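Local coordinates for cutm, flavoprotein of carbon monoxide dehydrogenase (Hydrogenophaga pseudoflava, PDB 1FFV), which serves as the FAD-binding subunit of carbon monoxide dehydrogenase, probably passing electrons from the enzyme's iron-sulfur clusters to an external acceptor, at residues 71-83 with 98-112. Sequence-based numbering, arbitrary orientation.
Sequences VIGAMTVENDLIS and AKLIADPQVRNRGTI. With FAD (flavin-adenine dinucleotide), chain J.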
loop_
_atom_site.group_PDB
_atom_site.type_symbol
_atom_site.label_atom_id
_atom_site.label_comp_id
_atom_site.label_asym_id
_atom_site.label_seq_id
_atom_site.Cartn_x
_atom_site.Cartn_y
_atom_site.Cartn_z
ATOM N N VAL C 71 31.785 -33.343 37.938
ATOM C CA VAL C 71 32.197 -33.229 36.548
ATOM C C VAL C 71 31.150 -32.446 35.767
ATOM O O VAL C 71 29.973 -32.832 35.709
ATOM C CB VAL C 71 32.393 -34.621 35.913
ATOM C CG1 VAL C 71 33.085 -34.498 34.565
ATOM C CG2 VAL C 71 33.190 -35.509 36.849
ATOM N N ILE C 72 31.589 -31.332 35.186
ATOM C CA ILE C 72 30.714 -30.461 34.419
ATOM C C ILE C 72 31.165 -30.363 32.958
ATOM O O ILE C 72 32.292 -29.939 32.675
ATOM C CB ILE C 72 30.691 -29.038 35.030
ATOM C CG1 ILE C 72 30.258 -29.098 36.500
ATOM C CG2 ILE C 72 29.749 -28.150 34.247
ATOM C CD1 ILE C 72 30.378 -27.777 37.243
ATOM N N GLY C 73 30.279 -30.754 32.040
ATOM C CA GLY C 73 30.601 -30.682 30.622
ATOM C C GLY C 73 30.903 -29.251 30.207
ATOM O O GLY C 73 30.190 -28.325 30.598
ATOM N N ALA C 74 31.958 -29.063 29.421
ATOM C CA ALA C 74 32.349 -27.726 28.973
ATOM C C ALA C 74 31.200 -26.958 28.329
ATOM O O ALA C 74 31.131 -25.731 28.442
ATOM C CB ALA C 74 33.522 -27.813 28.009
ATOM N N MET C 75 30.299 -27.679 27.661
ATOM C CA MET C 75 29.163 -27.062 26.990
ATOM C C MET C 75 27.921 -26.854 27.858
ATOM O O MET C 75 26.838 -26.544 27.345
ATOM C CB MET C 75 28.816 -27.827 25.713
ATOM C CG MET C 75 29.803 -27.599 24.575
ATOM S SD MET C 75 29.967 -25.848 24.147
ATOM C CE MET C 75 28.602 -25.642 23.094
ATOM N N THR C 76 28.074 -27.035 29.169
ATOM C CA THR C 76 26.962 -26.810 30.079
ATOM C C THR C 76 26.629 -25.323 30.008
ATOM O O THR C 76 27.496 -24.465 30.138
ATOM C CB THR C 76 27.313 -27.152 31.545
ATOM O OG1 THR C 76 27.613 -28.547 31.653
ATOM C CG2 THR C 76 26.148 -26.815 32.471
ATOM N N VAL C 77 25.359 -25.038 29.787
ATOM C CA VAL C 77 24.864 -23.679 29.686
ATOM C C VAL C 77 24.714 -23.060 31.093
ATOM O O VAL C 77 24.425 -23.776 32.060
ATOM C CB VAL C 77 23.549 -23.721 28.857
ATOM C CG1 VAL C 77 22.410 -23.012 29.551
ATOM C CG2 VAL C 77 23.807 -23.197 27.456
ATOM N N GLU C 78 24.936 -21.748 31.209
ATOM C CA GLU C 78 24.852 -21.061 32.504
ATOM C C GLU C 78 23.603 -21.367 33.347
ATOM O O GLU C 78 23.717 -21.599 34.553
ATOM C CB GLU C 78 25.017 -19.547 32.337
ATOM C CG GLU C 78 26.357 -19.084 31.734
ATOM C CD GLU C 78 27.565 -19.313 32.655
ATOM O OE1 GLU C 78 28.710 -19.142 32.186
ATOM O OE2 GLU C 78 27.383 -19.648 33.847
ATOM N N ASN C 79 22.424 -21.382 32.721
ATOM C CA ASN C 79 21.179 -21.672 33.438
ATOM C C ASN C 79 21.082 -23.119 33.939
ATOM O O ASN C 79 20.405 -23.399 34.928
ATOM C CB ASN C 79 19.956 -21.332 32.583
ATOM C CG ASN C 79 19.663 -19.841 32.541
ATOM O OD1 ASN C 79 19.137 -19.354 31.538
ATOM N ND2 ASN C 79 19.979 -19.119 33.610
ATOM N N ASP C 80 21.744 -24.039 33.241
ATOM C CA ASP C 80 21.743 -25.443 33.639
ATOM C C ASP C 80 22.650 -25.629 34.844
ATOM O O ASP C 80 22.531 -26.600 35.592
ATOM C CB ASP C 80 22.196 -26.328 32.481
ATOM C CG ASP C 80 21.088 -26.583 31.483
ATOM O OD1 ASP C 80 20.160 -25.759 31.390
ATOM O OD2 ASP C 80 21.124 -27.629 30.807
ATOM N N LEU C 81 23.558 -24.676 35.018
ATOM C CA LEU C 81 24.485 -24.667 36.131
ATOM C C LEU C 81 23.676 -24.237 37.355
ATOM O O LEU C 81 23.830 -24.784 38.448
ATOM C CB LEU C 81 25.579 -23.645 35.843
ATOM C CG LEU C 81 27.007 -23.970 36.246
ATOM C CD1 LEU C 81 27.474 -25.229 35.531
ATOM C CD2 LEU C 81 27.893 -22.785 35.908
ATOM N N ILE C 82 22.787 -23.268 37.141
ATOM C CA ILE C 82 21.926 -22.729 38.186
ATOM C C ILE C 82 20.849 -23.718 38.619
ATOM O O ILE C 82 20.531 -23.819 39.804
ATOM C CB ILE C 82 21.219 -21.437 37.704
ATOM C CG1 ILE C 82 22.245 -20.344 37.418
ATOM C CG2 ILE C 82 20.200 -20.956 38.733
ATOM C CD1 ILE C 82 21.635 -19.104 36.794
ATOM N N SER C 83 20.278 -24.440 37.662
ATOM C CA SER C 83 19.213 -25.381 37.979
ATOM C C SER C 83 19.661 -26.799 38.337
ATOM O O SER C 83 18.851 -27.599 38.804
ATOM C CB SER C 83 18.197 -25.419 36.840
ATOM O OG SER C 83 18.761 -26.053 35.712
ATOM N N ALA C 98 26.410 -17.957 39.227
ATOM C CA ALA C 98 26.025 -17.970 37.821
ATOM C C ALA C 98 24.835 -17.043 37.584
ATOM O O ALA C 98 24.653 -16.533 36.480
ATOM C CB ALA C 98 25.703 -19.387 37.365
ATOM N N LYS C 99 24.044 -16.813 38.632
ATOM C CA LYS C 99 22.875 -15.936 38.545
ATOM C C LYS C 99 23.291 -14.498 38.275
ATOM O O LYS C 99 22.498 -13.699 37.785
ATOM C CB LYS C 99 22.060 -15.973 39.839
ATOM C CG LYS C 99 21.328 -17.278 40.106
ATOM C CD LYS C 99 20.503 -17.152 41.376
ATOM C CE LYS C 99 19.850 -18.470 41.769
ATOM N NZ LYS C 99 18.968 -18.282 42.967
ATOM N N LEU C 100 24.532 -14.177 38.619
ATOM C CA LEU C 100 25.073 -12.840 38.427
ATOM C C LEU C 100 25.712 -12.667 37.051
ATOM O O LEU C 100 26.269 -11.608 36.752
ATOM C CB LEU C 100 26.113 -12.543 39.514
ATOM C CG LEU C 100 25.647 -12.729 40.960
ATOM C CD1 LEU C 100 26.812 -12.541 41.918
ATOM C CD2 LEU C 100 24.501 -11.755 41.270
ATOM N N ILE C 101 25.648 -13.699 36.219
ATOM C CA ILE C 101 26.246 -13.619 34.895
ATOM C C ILE C 101 25.235 -13.250 33.823
ATOM O O ILE C 101 24.194 -13.895 33.691
ATOM C CB ILE C 101 26.943 -14.948 34.503
ATOM C CG1 ILE C 101 28.092 -15.237 35.469
ATOM C CG2 ILE C 101 27.473 -14.885 33.064
ATOM C CD1 ILE C 101 28.686 -16.624 35.296
ATOM N N ALA C 102 25.519 -12.176 33.096
ATOM C CA ALA C 102 24.656 -11.736 32.002
ATOM C C ALA C 102 23.168 -11.639 32.362
ATOM O O ALA C 102 22.809 -11.040 33.371
ATOM C CB ALA C 102 24.858 -12.663 30.806
ATOM N N ASP C 103 22.315 -12.215 31.516
ATOM C CA ASP C 103 20.867 -12.216 31.718
ATOM C C ASP C 103 20.290 -13.589 31.320
ATOM O O ASP C 103 21.027 -14.448 30.833
ATOM C CB ASP C 103 20.226 -11.072 30.924
ATOM C CG ASP C 103 20.414 -11.210 29.422
ATOM O OD1 ASP C 103 20.075 -12.277 28.867
ATOM O OD2 ASP C 103 20.865 -10.233 28.789
ATOM N N PRO C 104 18.968 -13.808 31.490
ATOM C CA PRO C 104 18.396 -15.113 31.127
ATOM C C PRO C 104 18.683 -15.632 29.716
ATOM O O PRO C 104 19.072 -16.786 29.555
ATOM C CB PRO C 104 16.900 -14.911 31.371
ATOM C CG PRO C 104 16.887 -13.965 32.526
ATOM C CD PRO C 104 17.936 -12.951 32.098
ATOM N N GLN C 105 18.509 -14.790 28.705
ATOM C CA GLN C 105 18.755 -15.207 27.325
ATOM C C GLN C 105 20.191 -15.626 27.097
ATOM O O GLN C 105 20.451 -16.680 26.520
ATOM C CB GLN C 105 18.398 -14.096 26.339
ATOM C CG GLN C 105 16.920 -13.876 26.169
ATOM C CD GLN C 105 16.384 -12.782 27.063
ATOM O OE1 GLN C 105 16.703 -12.735 28.257
ATOM N NE2 GLN C 105 15.572 -11.893 26.493
ATOM N N VAL C 106 21.122 -14.780 27.521
ATOM C CA VAL C 106 22.540 -15.064 27.371
ATOM C C VAL C 106 22.878 -16.364 28.090
ATOM O O VAL C 106 23.594 -17.208 27.558
ATOM C CB VAL C 106 23.401 -13.902 27.918
ATOM C CG1 VAL C 106 24.897 -14.214 27.764
ATOM C CG2 VAL C 106 23.057 -12.612 27.179
ATOM N N ARG C 107 22.301 -16.558 29.270
ATOM C CA ARG C 107 22.559 -17.764 30.043
ATOM C C ARG C 107 22.007 -19.057 29.458
ATOM O O ARG C 107 22.299 -20.131 29.967
ATOM C CB ARG C 107 22.093 -17.587 31.483
ATOM C CG ARG C 107 22.987 -16.658 32.281
ATOM C CD ARG C 107 22.737 -16.813 33.766
ATOM N NE ARG C 107 21.340 -16.567 34.087
ATOM C CZ ARG C 107 20.851 -15.376 34.389
ATOM N NH1 ARG C 107 21.649 -14.319 34.422
ATOM N NH2 ARG C 107 19.558 -15.241 34.625
ATOM N N ASN C 108 21.176 -18.959 28.424
ATOM C CA ASN C 108 20.626 -20.143 27.762
ATOM C C ASN C 108 21.580 -20.617 26.659
ATOM O O ASN C 108 21.361 -21.667 26.056
ATOM C CB ASN C 108 19.264 -19.841 27.126
ATOM C CG ASN C 108 18.111 -19.896 28.120
ATOM O OD1 ASN C 108 17.094 -19.206 27.926
ATOM N ND2 ASN C 108 18.236 -20.721 29.154
ATOM N N ARG C 109 22.620 -19.833 26.380
ATOM C CA ARG C 109 23.583 -20.173 25.332
ATOM C C ARG C 109 25.031 -20.167 25.832
ATOM O O ARG C 109 25.806 -21.072 25.529
ATOM C CB ARG C 109 23.446 -19.212 24.147
ATOM C CG ARG C 109 22.093 -19.258 23.427
ATOM C CD ARG C 109 21.797 -20.618 22.794
ATOM N NE ARG C 109 22.855 -21.035 21.872
ATOM C CZ ARG C 109 22.986 -22.261 21.363
ATOM N NH1 ARG C 109 22.120 -23.219 21.672
ATOM N NH2 ARG C 109 24.014 -22.537 20.571
ATOM N N GLY C 110 25.387 -19.142 26.599
ATOM C CA GLY C 110 26.730 -19.049 27.130
ATOM C C GLY C 110 27.046 -20.260 27.979
ATOM O O GLY C 110 26.225 -20.684 28.810
ATOM N N THR C 111 28.231 -20.825 27.759
ATOM C CA THR C 111 28.670 -22.004 28.501
ATOM C C THR C 111 29.784 -21.687 29.494
ATOM O O THR C 111 30.536 -20.730 29.314
ATOM C CB THR C 111 29.166 -23.115 27.555
ATOM O OG1 THR C 111 30.370 -22.691 26.911
ATOM C CG2 THR C 111 28.121 -23.423 26.492
ATOM N N ILE C 112 29.870 -22.494 30.549
ATOM C CA ILE C 112 30.903 -22.324 31.561
ATOM C C ILE C 112 32.277 -22.477 30.895
ATOM O O ILE C 112 33.202 -21.710 31.177
ATOM C CB ILE C 112 30.734 -23.346 32.712
ATOM C CG1 ILE C 112 31.922 -23.255 33.686
ATOM C CG2 ILE C 112 30.566 -24.754 32.149
ATOM C CD1 ILE C 112 31.715 -24.028 34.989
HETATM P PA FAD J . 31.970 -18.389 22.723
HETATM O O1A FAD J . 32.069 -19.387 21.644
HETATM O O2A FAD J . 31.352 -17.206 22.481
HETATM O O5B FAD J . 33.402 -18.122 23.048
HETATM C C5B FAD J . 34.267 -19.182 23.400
HETATM C C4B FAD J . 35.699 -18.689 23.232
HETATM O O4B FAD J . 36.490 -19.747 23.854
HETATM C C3B FAD J . 36.253 -18.702 21.832
HETATM O O3B FAD J . 37.507 -18.143 21.669
HETATM C C2B FAD J . 36.118 -20.180 21.538
HETATM O O2B FAD J . 36.811 -20.517 20.384
HETATM C C1B FAD J . 36.694 -20.779 22.783
HETATM N N9A FAD J . 36.006 -21.935 23.330
HETATM C C8A FAD J . 34.675 -22.048 23.642
HETATM N N7A FAD J . 34.360 -23.244 24.133
HETATM C C5A FAD J . 35.543 -23.940 24.133
HETATM C C6A FAD J . 35.868 -25.293 24.560
HETATM N N6A FAD J . 35.003 -26.143 25.043
HETATM N N1A FAD J . 37.180 -25.630 24.405
HETATM C C2A FAD J . 38.109 -24.781 23.911
HETATM N N3A FAD J . 37.905 -23.530 23.503
HETATM C C4A FAD J . 36.602 -23.147 23.639
HETATM N N1 FAD J . 30.213 -13.280 31.154
HETATM C C2 FAD J . 30.479 -13.184 32.448
HETATM O O2 FAD J . 31.247 -13.917 32.977
HETATM N N3 FAD J . 29.875 -12.211 33.282
HETATM C C4 FAD J . 28.974 -11.308 32.787
HETATM O O4 FAD J . 28.475 -10.491 33.534
HETATM C C4X FAD J . 28.674 -11.395 31.367
HETATM N N5 FAD J . 27.803 -10.538 30.828
HETATM C C5X FAD J . 27.554 -10.659 29.497
HETATM C C6 FAD J . 26.643 -9.756 28.947
HETATM C C7 FAD J . 26.322 -9.788 27.628
HETATM C C7M FAD J . 25.336 -8.795 27.063
HETATM C C8 FAD J . 26.918 -10.772 26.763
HETATM C C8M FAD J . 26.580 -10.828 25.292
HETATM C C9 FAD J . 27.832 -11.692 27.298
HETATM C C9A FAD J . 28.146 -11.638 28.650
HETATM N N10 FAD J . 29.069 -12.538 29.257
HETATM C C10 FAD J . 29.334 -12.432 30.573
HETATM C "C1'" FAD J . 29.702 -13.607 28.416
HETATM C "C2'" FAD J . 29.197 -15.123 28.347
HETATM O "O2'" FAD J . 29.184 -15.062 29.748
HETATM C "C3'" FAD J . 30.384 -15.285 27.417
HETATM O "O3'" FAD J . 29.129 -15.729 26.854
HETATM C "C4'" FAD J . 30.823 -16.655 26.948
HETATM O "O4'" FAD J . 31.914 -15.859 27.515
HETATM C "C5'" FAD J . 31.932 -16.969 25.936
HETATM O "O5'" FAD J . 31.155 -18.337 26.280
HETATM P P FAD J . 30.440 -18.988 25.094
HETATM O O1P FAD J . 29.923 -20.328 25.664
HETATM O O2P FAD J . 29.435 -18.208 24.548
HETATM O O3P FAD J . 31.432 -19.157 24.018
HETATM O O HOH W 1 28.785 -18.159 29.567
#
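E78 and R107 meet by their aliphatic parts, CB of the glutamate lying 3.5 Å from CG of the arginine, and from there the two polar ends diverge. The glutamate chain bends at CG (chi2 -68°) and runs past the G110 carbonyl, its side chain crossing that of I101 at about a right angle, with E78 OE2 3.6 Å from I101 CD1. There OE2 is hydrogen-bonded to H125 of helix 125-131, while OE1 accepts a hydrogen bond from a water that also donates to T111 O and is hydrogen-bonded to the ribityl O2' of FAD. The guanidinium turns instead to its own loop: R107 NH1 donates to I101 O at 2.7 Å, with I101 O close to the guanidinium plane, and the D103-P104 peptide lies over the rim of one face. The amide of N79 reaches the guanidinium edge with its plane turned 75° from it, and I82 CD1 approaches NE obliquely; an alanine at R107 would probably leave I101 O without this donor, open a gap beside E78 and I82, and let the flavin-side loop shift.

Backbone bonds join the start of helix 78-83 to this loop: E78 N to G110 O at 2.9 Å and N79 N to R107 O. Beyond them I112 N is hydrogen-bonded to T76 O, and I112 CD1 packs across L81 CD2. T111, at the N-cap of helix 112-117, gives both N and OG1 to the flavin phosphate O1P, each at 2.7 Å. The chemistry implies a loop that holds this phosphate directly and the ribityl chain through water, the buried carboxylate standing second-shell behind the cofactor, while K29, K185 and D124 also bind FAD.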